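Local coordinates for nitrosopumilus output domain-containing protein (Pyrococcus horikoshii, PDB 2P9X) that is of unknown function but belongs to the Nitrosopumilus output domain family, is all-helical and binds zinc ions, at residues E40-A52 with L86-E99. Residues are numbered along the deposited sequence; the frame is centred on the assembly and turned at random.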
loop_
_atom_site.group_PDB
_atom_site.type_symbol
_atom_site.label_atom_id
_atom_site.label_comp_id
_atom_site.label_asym_id
_atom_site.label_seq_id
_atom_site.Cartn_x
_atom_site.Cartn_y
_atom_site.Cartn_z
ATOM N N GLU A 40 20.705 4.803 -3.650
ATOM C CA GLU A 40 21.911 4.931 -2.836
ATOM C C GLU A 40 21.597 5.608 -1.500
ATOM O O GLU A 40 22.421 5.621 -0.585
ATOM C CB GLU A 40 22.978 5.727 -3.594
ATOM C CG GLU A 40 22.505 7.068 -4.139
ATOM C CD GLU A 40 21.806 6.971 -5.495
ATOM O OE1 GLU A 40 21.468 5.851 -5.931
ATOM O OE2 GLU A 40 21.606 8.032 -6.125
ATOM N N LEU A 41 20.403 6.183 -1.393
ATOM C CA LEU A 41 19.977 6.839 -0.160
ATOM C C LEU A 41 19.929 5.828 0.982
ATOM O O LEU A 41 20.063 6.193 2.150
ATOM C CB LEU A 41 18.583 7.452 -0.339
ATOM C CG LEU A 41 17.997 8.164 0.884
ATOM C CD1 LEU A 41 18.841 9.391 1.217
ATOM C CD2 LEU A 41 16.558 8.578 0.595
ATOM N N ALA A 42 19.717 4.556 0.643
ATOM C CA ALA A 42 19.648 3.504 1.654
ATOM C C ALA A 42 20.941 3.469 2.459
ATOM O O ALA A 42 20.923 3.241 3.666
ATOM C CB ALA A 42 19.394 2.154 0.996
ATOM N N TYR A 43 22.058 3.706 1.785
ATOM C CA TYR A 43 23.356 3.725 2.452
ATOM C C TYR A 43 23.651 5.092 3.063
ATOM O O TYR A 43 24.105 5.182 4.207
ATOM C CB TYR A 43 24.471 3.360 1.464
ATOM C CG TYR A 43 25.864 3.429 2.063
ATOM C CD1 TYR A 43 26.546 4.642 2.160
ATOM C CD2 TYR A 43 26.489 2.282 2.543
ATOM C CE1 TYR A 43 27.822 4.710 2.721
ATOM C CE2 TYR A 43 27.764 2.338 3.107
ATOM C CZ TYR A 43 28.422 3.553 3.190
ATOM O OH TYR A 43 29.687 3.610 3.740
ATOM N N ASP A 44 23.396 6.152 2.303
ATOM C CA ASP A 44 23.671 7.509 2.778
ATOM C C ASP A 44 22.856 7.950 3.986
ATOM O O ASP A 44 23.364 8.664 4.857
ATOM C CB ASP A 44 23.470 8.524 1.650
ATOM C CG ASP A 44 24.363 8.255 0.462
ATOM O OD1 ASP A 44 25.439 7.644 0.649
ATOM O OD2 ASP A 44 23.995 8.670 -0.657
ATOM N N ASP A 45 21.592 7.544 4.032
ATOM C CA ASP A 45 20.714 7.908 5.135
ATOM C C ASP A 45 19.630 6.843 5.240
ATOM O O ASP A 45 18.494 7.055 4.816
ATOM C CB ASP A 45 20.077 9.277 4.872
ATOM C CG ASP A 45 19.484 9.896 6.127
ATOM O OD1 ASP A 45 19.057 9.139 7.025
ATOM O OD2 ASP A 45 19.435 11.143 6.205
ATOM N N PRO A 46 19.970 5.675 5.812
ATOM C CA PRO A 46 19.011 4.576 5.963
ATOM C C PRO A 46 17.680 4.943 6.610
ATOM O O PRO A 46 16.627 4.469 6.178
ATOM C CB PRO A 46 19.798 3.522 6.755
ATOM C CG PRO A 46 20.967 4.232 7.381
ATOM C CD PRO A 46 21.277 5.318 6.393
ATOM N N GLN A 47 17.711 5.788 7.635
ATOM C CA GLN A 47 16.474 6.189 8.291
ATOM C C GLN A 47 15.564 6.944 7.316
ATOM O O GLN A 47 14.355 6.707 7.277
ATOM C CB GLN A 47 16.767 7.061 9.520
ATOM C CG GLN A 47 15.510 7.638 10.164
ATOM C CD GLN A 47 15.784 8.375 11.466
ATOM O OE1 GLN A 47 14.915 9.078 11.985
ATOM N NE2 GLN A 47 16.987 8.209 12.007
ATOM N N LYS A 48 16.144 7.843 6.527
ATOM C CA LYS A 48 15.364 8.616 5.562
ATOM C C LYS A 48 14.830 7.700 4.460
ATOM O O LYS A 48 13.707 7.872 3.986
ATOM C CB LYS A 48 16.222 9.727 4.953
ATOM C CG LYS A 48 15.453 10.685 4.057
ATOM C CD LYS A 48 16.279 11.910 3.694
ATOM C CE LYS A 48 16.633 12.724 4.930
ATOM N NZ LYS A 48 15.421 13.167 5.677
ATOM N N PHE A 49 15.639 6.724 4.058
ATOM C CA PHE A 49 15.228 5.784 3.021
ATOM C C PHE A 49 14.033 4.979 3.537
ATOM O O PHE A 49 13.035 4.802 2.830
ATOM C CB PHE A 49 16.402 4.854 2.662
ATOM C CG PHE A 49 16.042 3.755 1.696
ATOM C CD1 PHE A 49 16.091 3.976 0.322
ATOM C CD2 PHE A 49 15.646 2.504 2.156
ATOM C CE1 PHE A 49 15.750 2.967 -0.579
ATOM C CE2 PHE A 49 15.303 1.480 1.262
ATOM C CZ PHE A 49 15.356 1.717 -0.107
ATOM N N LYS A 50 14.126 4.500 4.777
ATOM C CA LYS A 50 13.036 3.730 5.361
ATOM C C LYS A 50 11.771 4.576 5.430
ATOM O O LYS A 50 10.682 4.108 5.098
ATOM C CB LYS A 50 13.423 3.242 6.759
ATOM C CG LYS A 50 14.272 1.981 6.727
ATOM C CD LYS A 50 14.732 1.564 8.122
ATOM C CE LYS A 50 13.647 1.762 9.164
ATOM N NZ LYS A 50 13.698 0.717 10.227
ATOM N N GLU A 51 11.927 5.825 5.856
ATOM C CA GLU A 51 10.800 6.744 5.957
ATOM C C GLU A 51 10.156 6.929 4.582
ATOM O O GLU A 51 8.933 6.921 4.462
ATOM C CB GLU A 51 11.274 8.105 6.486
ATOM C CG GLU A 51 10.190 9.176 6.511
ATOM C CD GLU A 51 10.725 10.558 6.867
ATOM O OE1 GLU A 51 11.946 10.690 7.107
ATOM O OE2 GLU A 51 9.920 11.515 6.903
ATOM N N ALA A 52 10.987 7.086 3.553
ATOM C CA ALA A 52 10.492 7.284 2.192
ATOM C C ALA A 52 9.704 6.091 1.671
ATOM O O ALA A 52 8.666 6.260 1.044
ATOM C CB ALA A 52 11.654 7.590 1.241
ATOM N N LEU A 86 17.795 -1.587 8.894
ATOM C CA LEU A 86 18.653 -1.078 7.835
ATOM C C LEU A 86 19.763 -0.197 8.420
ATOM O O LEU A 86 20.889 -0.206 7.922
ATOM C CB LEU A 86 17.825 -0.289 6.814
ATOM C CG LEU A 86 18.542 0.172 5.545
ATOM C CD1 LEU A 86 19.012 -1.037 4.740
ATOM C CD2 LEU A 86 17.589 1.014 4.715
ATOM N N GLU A 87 19.448 0.556 9.476
ATOM C CA GLU A 87 20.443 1.422 10.110
ATOM C C GLU A 87 21.584 0.588 10.668
ATOM O O GLU A 87 22.759 0.928 10.493
ATOM C CB GLU A 87 19.823 2.250 11.242
ATOM C CG GLU A 87 18.882 3.332 10.765
ATOM C CD GLU A 87 17.435 2.889 10.772
ATOM O OE1 GLU A 87 17.171 1.688 10.559
ATOM O OE2 GLU A 87 16.562 3.753 10.985
ATOM N N GLU A 88 21.240 -0.501 11.349
ATOM C CA GLU A 88 22.257 -1.384 11.907
ATOM C C GLU A 88 23.033 -2.056 10.782
ATOM O O GLU A 88 24.234 -2.307 10.906
ATOM C CB GLU A 88 21.617 -2.459 12.786
ATOM C CG GLU A 88 21.030 -1.933 14.078
ATOM C CD GLU A 88 20.355 -3.017 14.899
ATOM O OE1 GLU A 88 20.342 -4.190 14.461
ATOM O OE2 GLU A 88 19.834 -2.690 15.985
ATOM N N LEU A 89 22.343 -2.349 9.678
ATOM C CA LEU A 89 22.976 -3.002 8.536
ATOM C C LEU A 89 24.049 -2.109 7.921
ATOM O O LEU A 89 25.140 -2.576 7.580
ATOM C CB LEU A 89 21.927 -3.355 7.475
ATOM C CG LEU A 89 22.425 -4.153 6.266
ATOM C CD1 LEU A 89 22.833 -5.558 6.705
ATOM C CD2 LEU A 89 21.335 -4.218 5.202
ATOM N N VAL A 90 23.738 -0.825 7.772
ATOM C CA VAL A 90 24.687 0.123 7.204
ATOM C C VAL A 90 25.860 0.290 8.162
ATOM O O VAL A 90 27.013 0.375 7.740
ATOM C CB VAL A 90 24.015 1.493 6.948
ATOM C CG1 VAL A 90 25.058 2.534 6.565
ATOM C CG2 VAL A 90 22.982 1.348 5.828
ATOM N N SER A 91 25.557 0.333 9.455
ATOM C CA SER A 91 26.598 0.479 10.466
ATOM C C SER A 91 27.549 -0.707 10.414
ATOM O O SER A 91 28.765 -0.542 10.493
ATOM C CB SER A 91 25.978 0.589 11.859
ATOM O OG SER A 91 25.293 1.819 12.003
ATOM N N GLU A 92 26.989 -1.906 10.278
ATOM C CA GLU A 92 27.796 -3.114 10.213
ATOM C C GLU A 92 28.641 -3.153 8.947
ATOM O O GLU A 92 29.808 -3.550 8.982
ATOM C CB GLU A 92 26.901 -4.354 10.299
ATOM C CG GLU A 92 25.767 -4.191 11.308
ATOM C CD GLU A 92 25.611 -5.385 12.230
ATOM O OE1 GLU A 92 26.541 -6.218 12.290
ATOM O OE2 GLU A 92 24.565 -5.480 12.909
ATOM N N ILE A 93 28.059 -2.739 7.825
ATOM C CA ILE A 93 28.799 -2.721 6.565
ATOM C C ILE A 93 29.975 -1.750 6.663
ATOM O O ILE A 93 31.073 -2.040 6.185
ATOM C CB ILE A 93 27.899 -2.292 5.392
ATOM C CG1 ILE A 93 26.863 -3.379 5.104
ATOM C CG2 ILE A 93 28.754 -2.030 4.153
ATOM C CD1 ILE A 93 25.857 -2.980 4.032
ATOM N N ARG A 94 29.745 -0.593 7.277
ATOM C CA ARG A 94 30.805 0.394 7.430
ATOM C C ARG A 94 31.917 -0.149 8.327
ATOM O O ARG A 94 33.089 0.159 8.126
ATOM C CB ARG A 94 30.240 1.698 7.999
ATOM C CG ARG A 94 29.348 2.452 7.013
ATOM C CD ARG A 94 28.676 3.650 7.663
ATOM N NE ARG A 94 29.632 4.651 8.129
ATOM C CZ ARG A 94 30.259 5.517 7.341
ATOM N NH1 ARG A 94 30.035 5.518 6.033
ATOM N NH2 ARG A 94 31.109 6.390 7.865
ATOM N N LYS A 95 31.551 -0.969 9.308
ATOM C CA LYS A 95 32.548 -1.550 10.202
ATOM C C LYS A 95 33.360 -2.613 9.470
ATOM O O LYS A 95 34.572 -2.728 9.668
ATOM C CB LYS A 95 31.876 -2.168 11.434
ATOM C CG LYS A 95 31.193 -1.155 12.334
ATOM C CD LYS A 95 30.663 -1.801 13.604
ATOM C CE LYS A 95 29.967 -0.776 14.491
ATOM N NZ LYS A 95 29.414 -1.396 15.727
ATOM N N ILE A 96 32.692 -3.384 8.619
ATOM C CA ILE A 96 33.360 -4.433 7.857
ATOM C C ILE A 96 34.401 -3.865 6.893
ATOM O O ILE A 96 35.499 -4.408 6.769
ATOM C CB ILE A 96 32.337 -5.268 7.048
ATOM C CG1 ILE A 96 31.470 -6.092 8.004
ATOM C CG2 ILE A 96 33.057 -6.174 6.062
ATOM C CD1 ILE A 96 30.400 -6.912 7.312
ATOM N N TYR A 97 34.059 -2.768 6.225
ATOM C CA TYR A 97 34.963 -2.151 5.255
ATOM C C TYR A 97 35.775 -0.980 5.796
ATOM O O TYR A 97 36.578 -0.388 5.071
ATOM C CB TYR A 97 34.164 -1.700 4.031
ATOM C CG TYR A 97 33.536 -2.853 3.289
ATOM C CD1 TYR A 97 34.317 -3.711 2.516
ATOM C CD2 TYR A 97 32.176 -3.129 3.411
ATOM C CE1 TYR A 97 33.761 -4.819 1.889
ATOM C CE2 TYR A 97 31.607 -4.236 2.787
ATOM C CZ TYR A 97 32.406 -5.078 2.031
ATOM O OH TYR A 97 31.861 -6.191 1.442
ATOM N N GLY A 98 35.572 -0.652 7.069
ATOM C CA GLY A 98 36.296 0.453 7.666
ATOM C C GLY A 98 35.978 1.757 6.963
ATOM O O GLY A 98 36.877 2.532 6.635
ATOM N N GLU A 99 34.691 1.997 6.729
ATOM C CA GLU A 99 34.245 3.209 6.052
ATOM C C GLU A 99 33.582 4.159 7.039
ATOM O O GLU A 99 33.423 3.765 8.215
ATOM C CB GLU A 99 33.241 2.860 4.956
ATOM C CG GLU A 99 33.670 1.713 4.080
ATOM C CD GLU A 99 32.616 1.338 3.063
ATOM O OE1 GLU A 99 31.422 1.589 3.323
ATOM O OE2 GLU A 99 32.984 0.788 2.007
ATOM O OXT GLU A 99 33.222 5.279 6.615
#
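The C-terminal helix 86-97 of this all-helical domain packs against the junction between helices 41-44 and 46-57, running roughly antiparallel to segment 46-52 at 148°. L86 is the knob, set in a hole made by A42, P46, F49 and K50. Its CD2 comes within 3.5 Å of CD2 of F49, crossing it at about a right angle, while its CG rests 3.8 Å from CB of P46. One turn on, V90 splits its methyls: CG2 touches CG of P46 and O of A42, and CG1 packs obliquely against the Y43 ring, 4.3 Å from its CD2. Y43 has CG anti to the backbone N (chi1 177°), which swings the ring along the C-terminal helix to its end. Its OH donates to OE1 of E99 at 2.7 Å, on the anti side of the carboxylate but tilted 33° from its plane, and takes a weak bond from NH1 of R94 at 3.0 Å. R94 NH2 makes a salt bridge to the terminal carboxylate, OXT of E99 (2.7 Å). A phenylalanine in place of Y43 would probably cost the E99 carboxylate a donor and leave the chain end less firmly tied to helix 41-44. At the other end, K50 lays its CD against CB of L86; its NZ makes a long 3.6 Å salt bridge to OE1 of E87, with E66 of helix 59-76 its stronger partner. That helix packs on L86, L89 and I93, helix 3-19 meets A42 and Y43, and E99 accepts from G4 N through OE2 and weakly bonds S2, a zinc-site residue, through OE1.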